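Local coordinates for protein oxidoreductase (Azotobacter vinelandii, PDB 7D5M) that binds NAD in a Rossmann-fold domain and, as a homologue of inositol dehydrogenase, probably oxidises a polyol or sugar-like substrate, at residues S278-L282 / A293-Q297; Q65-P69 / E78-G84. All coordinates share one frame; numbering follows the deposited sequence.

Interaction 1. Residues S278-L282 / A293-Q297; sequences SRASL and AFEIQ
Ala293 meets Leu282 through its carbonyl, the oxygen lying 3.0 Å from Leu282 CA in a CA-H...O contact at the non-hydrogen-bonded pair Leu282-Phe294. The Phe294 side chain, its chi1 at 177° putting CG opposite the backbone N, leans toward Ala280, and its CE1 packs on Ala280 CB at 3.8 Å; Arg279 NH1 comes up to the ring edge. In the hydrogen-bonded pair, Glu295 N gives a short bond of 2.8 Å to Ser281 O, while Ser281 N reaches Glu295 O from above the carbonyl plane. The Glu295 carboxylate forms a salt bridge with Arg274. Ile296 shares the Ala280 and Phe294 side of the sheet: its CG1 touches Ala280 CB and lies over a face of the Arg279 guanidinium, and its CD1 is 3.7 Å from Arg279 NH2. That arginine's NH1 hydrogen-bonds to Glu161 O. Past the strand, Gln297 N donates to Arg279 O at 3.0 Å, and one water bridges Arg279 O and Gln297 O. Ser281 OG, on the Glu295 face, hydrogen-bonds to Ala265 O of a second subunit, and Gln297 OE1 to Gly266 N of that subunit. This antiparallel beta hairpin lies near one end of the mixed sheet in the Gfo/Idh/MocA C-terminal domain.

Interaction 2. Residues Q65-P69 / E78-G84; sequences QRCYP and EARRPDG
A salt-bridge network at the rim of the Rossmann domain joins the loop before helix 71-78 to the two consecutive type I turns that lead from it towards strand 87-91. Arg66 is at its centre, gripping the Glu78 carboxylate side-on in a nearly coplanar pair: NE donates to Glu78 OE2 at 2.9 Å and NH2 to Glu78 OE1 at 2.7 Å, each meeting a syn lone pair. The chain of Arg66 bends at chi3 (88°), turning this edge onto the carboxylate. Its NH2 also donates to Asp83 O, at 2.9 Å, from above the carbonyl plane. Tyr68 OH donates to Glu78 OE2 from the anti side at 2.6 Å, so two donors hold that oxygen; the other, OE1, is also bonded to Ile85 N.

Arg81 lays its guanidinium flat on that of Arg66, centres 3.7 Å apart and planes 3° from parallel. It in turn grips Asp83 side-on, NE to Asp83 OD1 at 2.9 Å and NH2 to Asp83 OD2 at 3.2 Å. One water links Arg66 NH1 to Asp83 OD2, and another links Tyr68 OH to Arg81 NH1. A methionine in place of Arg66 would probably leave the buried Glu78 carboxylate without its cationic mate and the Asp83 carbonyl without this donor. With Glu78 and Asp83 close by, the repulsion expected between the stacked guanidinium groups is probably offset, and the charge of Arg66 and the four hydrogen bonds to Glu78 are likely to keep its carboxylate ionised and fixed in rotation.

From the N terminus, interaction 2 comes first: it closes the short excursion through helix 71-78, bringing the loop after helix 50-59 to the loop before strand 87-91 within the NAD-binding Rossmann domain. The chain then completes the Rossmann sheet, passes into the C-terminal alpha/beta part, and much later turns back on itself in interaction 1, which closes the hairpin of strands 280-285 and 291-296. The two closures are in series, neither nested nor crossed. The centres of interaction 1 and interaction 2 are about 53 Å apart, on opposite sides of the chain's centre, and no atoms touch. Interaction 1 borders a second subunit, whereas no other chain of the assembly touches the segments of interaction 2.

Interaction 1. Residues S278-L282 / A293-Q297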
loop_
_atom_site.group_PDB
_atom_site.type_symbol
_atom_site.label_atom_id
_atom_site.label_comp_id
_atom_site.label_asym_id
_atom_site.label_seq_id
_atom_site.Cartn_x
_atom_site.Cartn_y
_atom_site.Cartn_z
ATOM N N SER A 278 -14.615 18.417 -9.424
ATOM C CA SER A 278 -14.648 18.307 -10.899
ATOM C C SER A 278 -13.230 18.098 -11.458
ATOM O O SER A 278 -13.111 17.487 -12.534
ATOM C CB SER A 278 -15.319 19.517 -11.499
ATOM O OG SER A 278 -14.608 20.701 -11.160
ATOM N N ARG A 279 -12.187 18.589 -10.783
ATOM C CA ARG A 279 -10.785 18.548 -11.280
ATOM C C ARG A 279 -9.999 17.416 -10.612
ATOM O O ARG A 279 -9.109 16.855 -11.260
ATOM C CB ARG A 279 -10.091 19.892 -11.025
ATOM C CG ARG A 279 -8.598 19.911 -11.329
ATOM C CD ARG A 279 -8.010 21.307 -11.207
ATOM N NE ARG A 279 -6.607 21.335 -11.601
ATOM C CZ ARG A 279 -5.550 21.293 -10.787
ATOM N NH1 ARG A 279 -5.682 21.235 -9.471
ATOM N NH2 ARG A 279 -4.339 21.322 -11.314
ATOM N N ALA A 280 -10.228 17.170 -9.328
ATOM C CA ALA A 280 -9.313 16.356 -8.505
ATOM C C ALA A 280 -10.035 15.895 -7.245
ATOM O O ALA A 280 -11.045 16.510 -6.878
ATOM C CB ALA A 280 -8.074 17.160 -8.167
ATOM N N SER A 281 -9.498 14.860 -6.606
ATOM C CA SER A 281 -9.938 14.374 -5.279
ATOM C C SER A 281 -8.784 14.476 -4.282
ATOM O O SER A 281 -7.619 14.460 -4.689
ATOM C CB SER A 281 -10.453 12.965 -5.348
ATOM O OG SER A 281 -11.573 12.870 -6.216
ATOM N N LEU A 282 -9.109 14.604 -3.003
ATOM C CA LEU A 282 -8.124 14.331 -1.939
ATOM C C LEU A 282 -8.721 13.281 -1.011
ATOM O O LEU A 282 -9.955 13.158 -0.928
ATOM C CB LEU A 282 -7.695 15.615 -1.222
ATOM C CG LEU A 282 -8.774 16.490 -0.614
ATOM C CD1 LEU A 282 -9.261 15.937 0.714
ATOM C CD2 LEU A 282 -8.239 17.902 -0.425
ATOM N N ALA A 293 -3.641 11.868 0.081
ATOM C CA ALA A 293 -3.743 11.537 -1.358
ATOM C C ALA A 293 -4.285 12.762 -2.089
ATOM O O ALA A 293 -5.259 13.347 -1.605
ATOM C CB ALA A 293 -4.639 10.346 -1.592
ATOM N N PHE A 294 -3.672 13.133 -3.206
ATOM C CA PHE A 294 -4.125 14.261 -4.059
ATOM C C PHE A 294 -4.102 13.780 -5.501
ATOM O O PHE A 294 -3.026 13.499 -6.034
ATOM C CB PHE A 294 -3.285 15.519 -3.844
ATOM C CG PHE A 294 -3.656 16.671 -4.746
ATOM C CD1 PHE A 294 -4.979 17.038 -4.930
ATOM C CD2 PHE A 294 -2.673 17.412 -5.383
ATOM C CE1 PHE A 294 -5.309 18.105 -5.755
ATOM C CE2 PHE A 294 -3.008 18.485 -6.191
ATOM C CZ PHE A 294 -4.323 18.823 -6.382
ATOM N N GLU A 295 -5.281 13.654 -6.091
ATOM C CA GLU A 295 -5.464 12.868 -7.333
ATOM C C GLU A 295 -6.163 13.744 -8.372
ATOM O O GLU A 295 -7.405 13.778 -8.403
ATOM C CB GLU A 295 -6.208 11.581 -7.001
ATOM C CG GLU A 295 -5.568 10.832 -5.844
ATOM C CD GLU A 295 -6.153 9.462 -5.550
ATOM O OE1 GLU A 295 -7.349 9.233 -5.858
ATOM O OE2 GLU A 295 -5.391 8.609 -5.032
ATOM N N ILE A 296 -5.364 14.416 -9.195
ATOM C CA ILE A 296 -5.887 15.271 -10.298
ATOM C C ILE A 296 -6.286 14.334 -11.438
ATOM O O ILE A 296 -5.433 13.505 -11.850
ATOM C CB ILE A 296 -4.847 16.313 -10.745
ATOM C CG1 ILE A 296 -4.425 17.250 -9.609
ATOM C CG2 ILE A 296 -5.365 17.074 -11.956
ATOM C CD1 ILE A 296 -3.195 18.071 -9.920
ATOM N N GLN A 297 -7.519 14.446 -11.934
ATOM C CA GLN A 297 -7.964 13.581 -13.052
ATOM C C GLN A 297 -7.026 13.791 -14.245
ATOM O O GLN A 297 -6.801 14.955 -14.644
ATOM C CB GLN A 297 -9.419 13.825 -13.454
ATOM C CG GLN A 297 -9.846 12.926 -14.617
ATOM C CD GLN A 297 -9.685 11.454 -14.317
ATOM O OE1 GLN A 297 -9.893 11.008 -13.184
ATOM N NE2 GLN A 297 -9.337 10.674 -15.336
HETATM O O HOH W 1 -8.378 17.191 -13.979
#

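Interaction 2. Residues Q65-P69 / E78-G84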
loop_
_atom_site.group_PDB
_atom_site.type_symbol
_atom_site.label_atom_id
_atom_site.label_comp_id
_atom_site.label_asym_id
_atom_site.label_seq_id
_atom_site.Cartn_x
_atom_site.Cartn_y
_atom_site.Cartn_z
ATOM N N GLN A 65 -6.214 16.482 48.731
ATOM C CA GLN A 65 -7.303 17.393 49.175
ATOM C C GLN A 65 -7.950 18.094 47.974
ATOM O O GLN A 65 -9.038 18.672 48.148
ATOM C CB GLN A 65 -6.751 18.408 50.169
ATOM C CG GLN A 65 -6.546 17.826 51.559
ATOM C CD GLN A 65 -6.278 18.928 52.553
ATOM O OE1 GLN A 65 -5.180 19.470 52.617
ATOM N NE2 GLN A 65 -7.300 19.294 53.309
ATOM N N ARG A 66 -7.340 18.041 46.786
ATOM C CA ARG A 66 -7.944 18.620 45.554
ATOM C C ARG A 66 -8.393 17.495 44.613
ATOM O O ARG A 66 -8.671 17.788 43.438
ATOM C CB ARG A 66 -6.960 19.569 44.866
ATOM C CG ARG A 66 -6.543 20.748 45.730
ATOM C CD ARG A 66 -5.579 21.661 45.014
ATOM N NE ARG A 66 -6.236 22.697 44.225
ATOM C CZ ARG A 66 -5.587 23.652 43.566
ATOM N NH1 ARG A 66 -4.267 23.693 43.609
ATOM N NH2 ARG A 66 -6.246 24.557 42.864
ATOM N N CYS A 67 -8.450 16.261 45.113
ATOM C CA CYS A 67 -9.164 15.130 44.472
ATOM C C CYS A 67 -10.545 15.055 45.119
ATOM O O CYS A 67 -10.656 14.473 46.215
ATOM C CB CYS A 67 -8.436 13.805 44.637
ATOM S SG CYS A 67 -6.769 13.814 43.926
ATOM N N TYR A 68 -11.537 15.673 44.492
ATOM C CA TYR A 68 -12.904 15.822 45.045
ATOM C C TYR A 68 -13.775 14.658 44.597
ATOM O O TYR A 68 -13.521 14.043 43.561
ATOM C CB TYR A 68 -13.490 17.159 44.610
ATOM C CG TYR A 68 -12.639 18.354 44.955
ATOM C CD1 TYR A 68 -12.728 18.967 46.197
ATOM C CD2 TYR A 68 -11.753 18.890 44.034
ATOM C CE1 TYR A 68 -11.956 20.070 46.518
ATOM C CE2 TYR A 68 -10.982 20.002 44.339
ATOM C CZ TYR A 68 -11.102 20.609 45.576
ATOM O OH TYR A 68 -10.351 21.708 45.875
ATOM N N PRO A 69 -14.827 14.310 45.371
ATOM C CA PRO A 69 -15.683 13.175 45.024
ATOM C C PRO A 69 -16.615 13.395 43.829
ATOM O O PRO A 69 -17.112 12.412 43.295
ATOM C CB PRO A 69 -16.511 12.961 46.304
ATOM C CG PRO A 69 -16.548 14.325 46.931
ATOM C CD PRO A 69 -15.161 14.883 46.685
ATOM N N GLU A 78 -12.998 24.717 44.651
ATOM C CA GLU A 78 -11.929 25.401 43.879
ATOM C C GLU A 78 -12.209 26.910 43.835
ATOM O O GLU A 78 -11.246 27.680 43.893
ATOM C CB GLU A 78 -11.781 24.754 42.498
ATOM C CG GLU A 78 -11.068 23.413 42.573
ATOM C CD GLU A 78 -9.584 23.517 42.887
ATOM O OE1 GLU A 78 -8.888 24.302 42.181
ATOM O OE2 GLU A 78 -9.127 22.823 43.836
ATOM N N ALA A 79 -13.480 27.314 43.756
ATOM C CA ALA A 79 -13.931 28.730 43.706
ATOM C C ALA A 79 -13.433 29.487 44.948
ATOM O O ALA A 79 -13.309 30.717 44.881
ATOM C CB ALA A 79 -15.440 28.784 43.601
ATOM N N ARG A 80 -13.168 28.777 46.045
ATOM C CA ARG A 80 -12.777 29.394 47.341
ATOM C C ARG A 80 -11.280 29.732 47.354
ATOM O O ARG A 80 -10.878 30.539 48.214
ATOM C CB ARG A 80 -13.118 28.454 48.496
ATOM C CG ARG A 80 -14.608 28.232 48.705
ATOM C CD ARG A 80 -14.781 27.374 49.940
ATOM N NE ARG A 80 -16.141 26.921 50.190
ATOM C CZ ARG A 80 -16.492 26.126 51.202
ATOM N NH1 ARG A 80 -15.583 25.699 52.065
ATOM N NH2 ARG A 80 -17.752 25.757 51.349
ATOM N N ARG A 81 -10.486 29.166 46.440
ATOM C CA ARG A 81 -9.004 29.305 46.451
ATOM C C ARG A 81 -8.554 30.310 45.397
ATOM O O ARG A 81 -9.000 30.251 44.253
ATOM C CB ARG A 81 -8.294 27.986 46.128
ATOM C CG ARG A 81 -8.925 26.731 46.706
ATOM C CD ARG A 81 -8.233 25.485 46.199
ATOM N NE ARG A 81 -6.779 25.552 46.324
ATOM C CZ ARG A 81 -6.020 24.734 47.049
ATOM N NH1 ARG A 81 -6.548 23.747 47.755
ATOM N NH2 ARG A 81 -4.713 24.913 47.066
ATOM N N PRO A 82 -7.576 31.192 45.706
ATOM C CA PRO A 82 -7.049 32.116 44.701
ATOM C C PRO A 82 -6.297 31.385 43.576
ATOM O O PRO A 82 -6.192 31.940 42.501
ATOM C CB PRO A 82 -6.108 33.020 45.515
ATOM C CG PRO A 82 -5.655 32.137 46.660
ATOM C CD PRO A 82 -6.871 31.296 46.997
ATOM N N ASP A 83 -5.808 30.171 43.846
ATOM C CA ASP A 83 -5.142 29.277 42.860
ATOM C C ASP A 83 -6.135 28.218 42.348
ATOM O O ASP A 83 -5.685 27.175 41.841
ATOM C CB ASP A 83 -3.902 28.637 43.490
ATOM C CG ASP A 83 -4.190 27.672 44.632
ATOM O OD1 ASP A 83 -5.258 27.802 45.273
ATOM O OD2 ASP A 83 -3.343 26.805 44.879
ATOM N N GLY A 84 -7.437 28.479 42.454
ATOM C CA GLY A 84 -8.495 27.569 41.971
ATOM C C GLY A 84 -8.433 27.372 40.467
ATOM O O GLY A 84 -7.884 28.234 39.763
HETATM O O HOH W 2 -2.333 25.395 42.574
HETATM O O HOH W 3 -9.470 22.881 48.061
#